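FHA domain-containing protein DDL (Arabidopsis thaliana, PDB 3VPY) probably binds phosphothreonine-containing partners such as Dicer-like1 through the recognition cleft of its forkhead-associated (FHA) domain. Local coordinates at residues A[51-56]-A[117-122]; A[19-24]-A[30-35]. All blocks are in the same frame, centred on the assembly; numbering follows the deposited sequence.

Contact 1: residues A[51-56]-A[117-122]; sequences IPTDHP and IKFGNS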
# COMPACT_ATOMS: atom_id res chain seq x y z
N ILE A 51 -7.57 8.28 1.69
CA ILE A 51 -8.07 7.89 0.37
C ILE A 51 -9.49 7.38 0.57
O ILE A 51 -9.69 6.36 1.18
CB ILE A 51 -7.14 6.85 -0.29
CG1 ILE A 51 -5.78 7.52 -0.62
CG2 ILE A 51 -7.78 6.29 -1.59
CD1 ILE A 51 -4.66 6.53 -0.98
N PRO A 52 -10.49 8.13 0.08
CA PRO A 52 -11.85 7.72 0.42
C PRO A 52 -12.26 6.52 -0.42
O PRO A 52 -11.91 6.43 -1.60
CB PRO A 52 -12.70 8.96 0.09
CG PRO A 52 -11.87 9.78 -0.83
CD PRO A 52 -10.45 9.31 -0.81
N THR A 53 -12.94 5.57 0.21
CA THR A 53 -13.49 4.42 -0.47
C THR A 53 -15.00 4.53 -0.34
O THR A 53 -15.61 4.06 0.63
CB THR A 53 -12.96 3.09 0.13
OG1 THR A 53 -13.31 3.03 1.53
CG2 THR A 53 -11.46 3.01 -0.07
N ASP A 54 -15.61 5.18 -1.32
CA ASP A 54 -17.01 5.61 -1.21
C ASP A 54 -18.04 4.49 -1.39
O ASP A 54 -19.20 4.67 -1.03
CB ASP A 54 -17.28 6.74 -2.21
CG ASP A 54 -16.59 8.05 -1.83
OD1 ASP A 54 -16.43 8.36 -0.62
OD2 ASP A 54 -16.24 8.81 -2.76
N HIS A 55 -17.64 3.36 -1.96
CA HIS A 55 -18.60 2.28 -2.22
C HIS A 55 -19.32 1.86 -0.92
O HIS A 55 -18.69 1.76 0.14
CB HIS A 55 -17.91 1.07 -2.86
CG HIS A 55 -18.86 0.08 -3.43
ND1 HIS A 55 -19.33 -1.01 -2.73
CD2 HIS A 55 -19.49 0.05 -4.64
CE1 HIS A 55 -20.18 -1.68 -3.48
NE2 HIS A 55 -20.30 -1.06 -4.64
N PRO A 56 -20.65 1.68 -0.98
CA PRO A 56 -21.39 1.40 0.26
C PRO A 56 -20.99 0.10 0.97
O PRO A 56 -21.36 -0.09 2.12
CB PRO A 56 -22.86 1.39 -0.20
CG PRO A 56 -22.82 1.23 -1.66
CD PRO A 56 -21.54 1.83 -2.14
N ILE A 117 -5.41 -4.43 -5.30
CA ILE A 117 -6.09 -4.29 -4.02
C ILE A 117 -7.55 -3.93 -4.25
O ILE A 117 -7.85 -3.08 -5.10
CB ILE A 117 -5.42 -3.19 -3.20
CG1 ILE A 117 -3.94 -3.53 -3.01
CG2 ILE A 117 -6.12 -3.01 -1.87
CD1 ILE A 117 -3.11 -2.39 -2.47
N LYS A 118 -8.43 -4.56 -3.49
CA LYS A 118 -9.86 -4.24 -3.55
C LYS A 118 -10.42 -4.23 -2.15
O LYS A 118 -10.10 -5.12 -1.35
CB LYS A 118 -10.60 -5.30 -4.37
CG LYS A 118 -12.10 -5.04 -4.54
CD LYS A 118 -12.76 -6.28 -5.12
CE LYS A 118 -14.16 -6.02 -5.57
NZ LYS A 118 -14.49 -6.92 -6.74
N PHE A 119 -11.28 -3.25 -1.87
CA PHE A 119 -11.90 -3.14 -0.55
C PHE A 119 -13.35 -3.55 -0.67
O PHE A 119 -14.09 -3.04 -1.52
CB PHE A 119 -11.75 -1.71 -0.01
CG PHE A 119 -10.32 -1.22 0.03
CD1 PHE A 119 -9.42 -1.75 0.97
CD2 PHE A 119 -9.87 -0.24 -0.86
CE1 PHE A 119 -8.07 -1.31 1.01
CE2 PHE A 119 -8.53 0.20 -0.83
CZ PHE A 119 -7.62 -0.35 0.12
N GLY A 120 -13.76 -4.47 0.20
CA GLY A 120 -15.11 -4.99 0.23
C GLY A 120 -15.58 -5.51 -1.11
O GLY A 120 -14.87 -6.27 -1.78
N ASN A 121 -16.77 -5.08 -1.51
CA ASN A 121 -17.36 -5.47 -2.79
C ASN A 121 -17.39 -4.30 -3.77
O ASN A 121 -18.28 -4.21 -4.65
CB ASN A 121 -18.76 -6.02 -2.55
CG ASN A 121 -18.76 -7.15 -1.54
OD1 ASN A 121 -19.57 -7.17 -0.59
ND2 ASN A 121 -17.84 -8.10 -1.73
N SER A 122 -16.42 -3.42 -3.61
CA SER A 122 -16.33 -2.20 -4.39
C SER A 122 -16.19 -2.50 -5.88
O SER A 122 -15.63 -3.53 -6.27
CB SER A 122 -15.18 -1.31 -3.88
OG SER A 122 -15.11 -0.13 -4.65
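The imidazole of H55 lies on the backbone of S122. With CG anti to the backbone N (chi1 -167°), the ring reaches across to segment 117-122, and S122 CA sits under one face, 3.7 Å from the H55 ring centroid and 17° off the normal, a CH-pi contact. P56 CD lies against the opposite face, toward its rim, so the imidazole is held between its own chain and the turn. H55 CE1 comes within 3.4 Å of N121 O, an oblique approach, while ND1 is hydrogen-bonded to S57 OG. S122 OG only packs against H55 CB, 3.5 Å away, and is hydrogen-bonded to R124 N. Deeper in, T53 CG2 meets F119 CD2 at 3.7 Å, the two side chains crossing at about a right angle. Segment 117-122 bends through a type II' turn from F119 to S122, closed by S122 N to F119 O (3.2 Å). N121 N donates to S57 OG, which ties the turn to the chain just beyond P56. The contact joins the two sheets of the FHA beta sandwich: T53 follows edge strand 51-52 and packs on F42 of strand 39-43, while F119 ends strand 116-119 and rests against F42, A63 and I87.

Contact 2: residues A[19-24]-A[30-35]; sequences LYVFKD and EPLCLH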
# COMPACT_ATOMS: atom_id res chain seq x y z
N LEU A 19 -0.52 4.56 -6.41
CA LEU A 19 -1.63 3.64 -6.45
C LEU A 19 -2.53 4.03 -7.62
O LEU A 19 -3.17 5.10 -7.61
CB LEU A 19 -2.40 3.73 -5.12
CG LEU A 19 -3.31 2.59 -4.69
CD1 LEU A 19 -2.54 1.25 -4.57
CD2 LEU A 19 -4.04 2.94 -3.40
N TYR A 20 -2.53 3.19 -8.65
CA TYR A 20 -3.39 3.39 -9.82
C TYR A 20 -4.79 2.93 -9.48
O TYR A 20 -4.97 1.91 -8.81
CB TYR A 20 -2.82 2.61 -11.01
CG TYR A 20 -1.57 3.28 -11.56
CD1 TYR A 20 -1.64 4.09 -12.68
CD2 TYR A 20 -0.34 3.16 -10.90
CE1 TYR A 20 -0.53 4.74 -13.16
CE2 TYR A 20 0.78 3.81 -11.38
CZ TYR A 20 0.68 4.58 -12.53
OH TYR A 20 1.77 5.25 -13.03
N VAL A 21 -5.77 3.72 -9.88
CA VAL A 21 -7.18 3.46 -9.58
C VAL A 21 -7.96 3.02 -10.82
O VAL A 21 -7.76 3.56 -11.93
CB VAL A 21 -7.83 4.74 -9.06
CG1 VAL A 21 -9.27 4.47 -8.55
CG2 VAL A 21 -6.96 5.37 -7.96
N PHE A 22 -8.88 2.08 -10.62
CA PHE A 22 -9.79 1.66 -11.67
C PHE A 22 -11.20 1.88 -11.16
O PHE A 22 -11.50 1.63 -9.98
CB PHE A 22 -9.56 0.19 -12.03
CG PHE A 22 -8.20 -0.07 -12.57
CD1 PHE A 22 -7.96 -0.03 -13.93
CD2 PHE A 22 -7.13 -0.27 -11.70
CE1 PHE A 22 -6.68 -0.26 -14.44
CE2 PHE A 22 -5.84 -0.47 -12.20
CZ PHE A 22 -5.63 -0.48 -13.58
N LYS A 23 -12.05 2.40 -12.04
CA LYS A 23 -13.47 2.56 -11.77
C LYS A 23 -14.17 1.73 -12.84
O LYS A 23 -14.06 2.04 -14.04
CB LYS A 23 -13.83 4.05 -11.89
CG LYS A 23 -15.29 4.41 -11.85
CD LYS A 23 -15.39 5.94 -11.77
CE LYS A 23 -16.81 6.42 -11.51
NZ LYS A 23 -16.79 7.85 -11.06
N ASP A 24 -14.89 0.68 -12.41
CA ASP A 24 -15.52 -0.26 -13.33
C ASP A 24 -14.52 -0.75 -14.38
O ASP A 24 -14.86 -0.86 -15.57
CB ASP A 24 -16.76 0.38 -13.99
CG ASP A 24 -17.83 0.77 -12.98
OD1 ASP A 24 -18.17 -0.07 -12.13
OD2 ASP A 24 -18.34 1.91 -13.05
N GLU A 30 -4.90 9.93 -13.16
CA GLU A 30 -3.62 9.93 -12.47
C GLU A 30 -3.64 8.97 -11.31
O GLU A 30 -4.69 8.77 -10.69
CB GLU A 30 -3.29 11.32 -11.94
CG GLU A 30 -2.91 12.31 -13.02
CD GLU A 30 -2.56 13.65 -12.43
OE1 GLU A 30 -3.50 14.38 -12.03
OE2 GLU A 30 -1.35 13.96 -12.37
N PRO A 31 -2.47 8.38 -11.00
CA PRO A 31 -2.42 7.56 -9.79
C PRO A 31 -2.36 8.45 -8.57
O PRO A 31 -2.01 9.64 -8.65
CB PRO A 31 -1.10 6.79 -9.95
CG PRO A 31 -0.25 7.70 -10.71
CD PRO A 31 -1.17 8.42 -11.69
N LEU A 32 -2.70 7.87 -7.44
CA LEU A 32 -2.62 8.57 -6.19
C LEU A 32 -1.20 8.44 -5.68
O LEU A 32 -0.59 7.36 -5.73
CB LEU A 32 -3.62 7.99 -5.20
CG LEU A 32 -5.08 7.86 -5.64
CD1 LEU A 32 -5.87 7.09 -4.57
CD2 LEU A 32 -5.67 9.24 -5.88
N CYS A 33 -0.67 9.54 -5.17
CA CYS A 33 0.61 9.51 -4.51
C CYS A 33 0.48 8.61 -3.27
O CYS A 33 -0.44 8.78 -2.46
CB CYS A 33 1.01 10.92 -4.08
SG CYS A 33 2.52 10.93 -3.19
N LEU A 34 1.39 7.66 -3.12
CA LEU A 34 1.42 6.82 -1.93
C LEU A 34 2.78 6.83 -1.24
O LEU A 34 3.21 5.83 -0.65
CB LEU A 34 1.01 5.38 -2.27
CG LEU A 34 0.24 4.64 -1.17
CD1 LEU A 34 -1.19 5.20 -0.98
CD2 LEU A 34 0.23 3.16 -1.50
N HIS A 35 3.47 7.96 -1.29
CA HIS A 35 4.83 8.00 -0.76
C HIS A 35 5.17 9.31 -0.04
O HIS A 35 6.34 9.57 0.25
CB HIS A 35 5.89 7.68 -1.84
CG HIS A 35 5.84 8.58 -3.05
ND1 HIS A 35 6.53 9.77 -3.14
CD2 HIS A 35 5.19 8.43 -4.23
CE1 HIS A 35 6.29 10.33 -4.31
NE2 HIS A 35 5.49 9.54 -5.00
O HOH W 1 -5.20 6.17 -11.24
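With CG beside the backbone N and anti to the carbonyl carbon (chi1 -73°), the ring of Y20 swings back alongside P31, and the two side chains point the same way. P31 CB stands 3.6 Å from the centroid of the Y20 ring and 2° off the normal, a nearly central CH-pi contact, while P31 CG leans toward the hydroxyl end, 3.7 Å from Y20 CZ. Were Y20 an alanine, P31 CB and CG would probably lose their aromatic cover and a gap would open beside the edge strand. V21 uses the branch that lies beside its backbone N: CG2 meets L32 CG at 3.9 Å. L19 and L32 form an antiparallel hydrogen-bonded pair, L19 N giving to L32 O at 2.9 Å, in the L32 carbonyl plane, and L32 N giving to L19 O at 2.8 Å, tilted 34° from the L19 carbonyl plane. L19 CB and L32 CB are 4.4 Å apart on the same face of the sheet, and L19 CD2 approaches L34 CD1. Two residues along, a water accepts from V21 N and gives a weak bond to E30 O, bridging the hairpin of strands 18-23 and 26-33. Thus paired backbone bonds hold the strands in register and a water bridges them weakly, whereas side-chain contacts are apolar: L19, V21 and L32 on one face, the tyrosine-proline CH-pi contact on the other.

Contacts 1 and 2 follow one another along the chain, the hairpin closing before segment 51-56 begins, and their centres lie 13 Å apart. Both reach the six-stranded antiparallel sheet, in which strand 124-129 separates 18-23 from 116-119. They meet through aliphatic side chains: I51 CG2 packs on L32 CD1 at 3.6 Å, I51 CD1 on L34 CD1 at 3.7 Å, and I117 CD1 approaches L19 CD1 at 4.2 Å. F42 of strand 39-43 touches T53 and F119 of contact 1 as well as L19 of contact 2, so one aromatic residue serves both. By analogy with other FHA domains, the loop after strand 51-52, which includes H55, probably borders the phosphothreonine cleft, whereas contact 2 builds the hairpin.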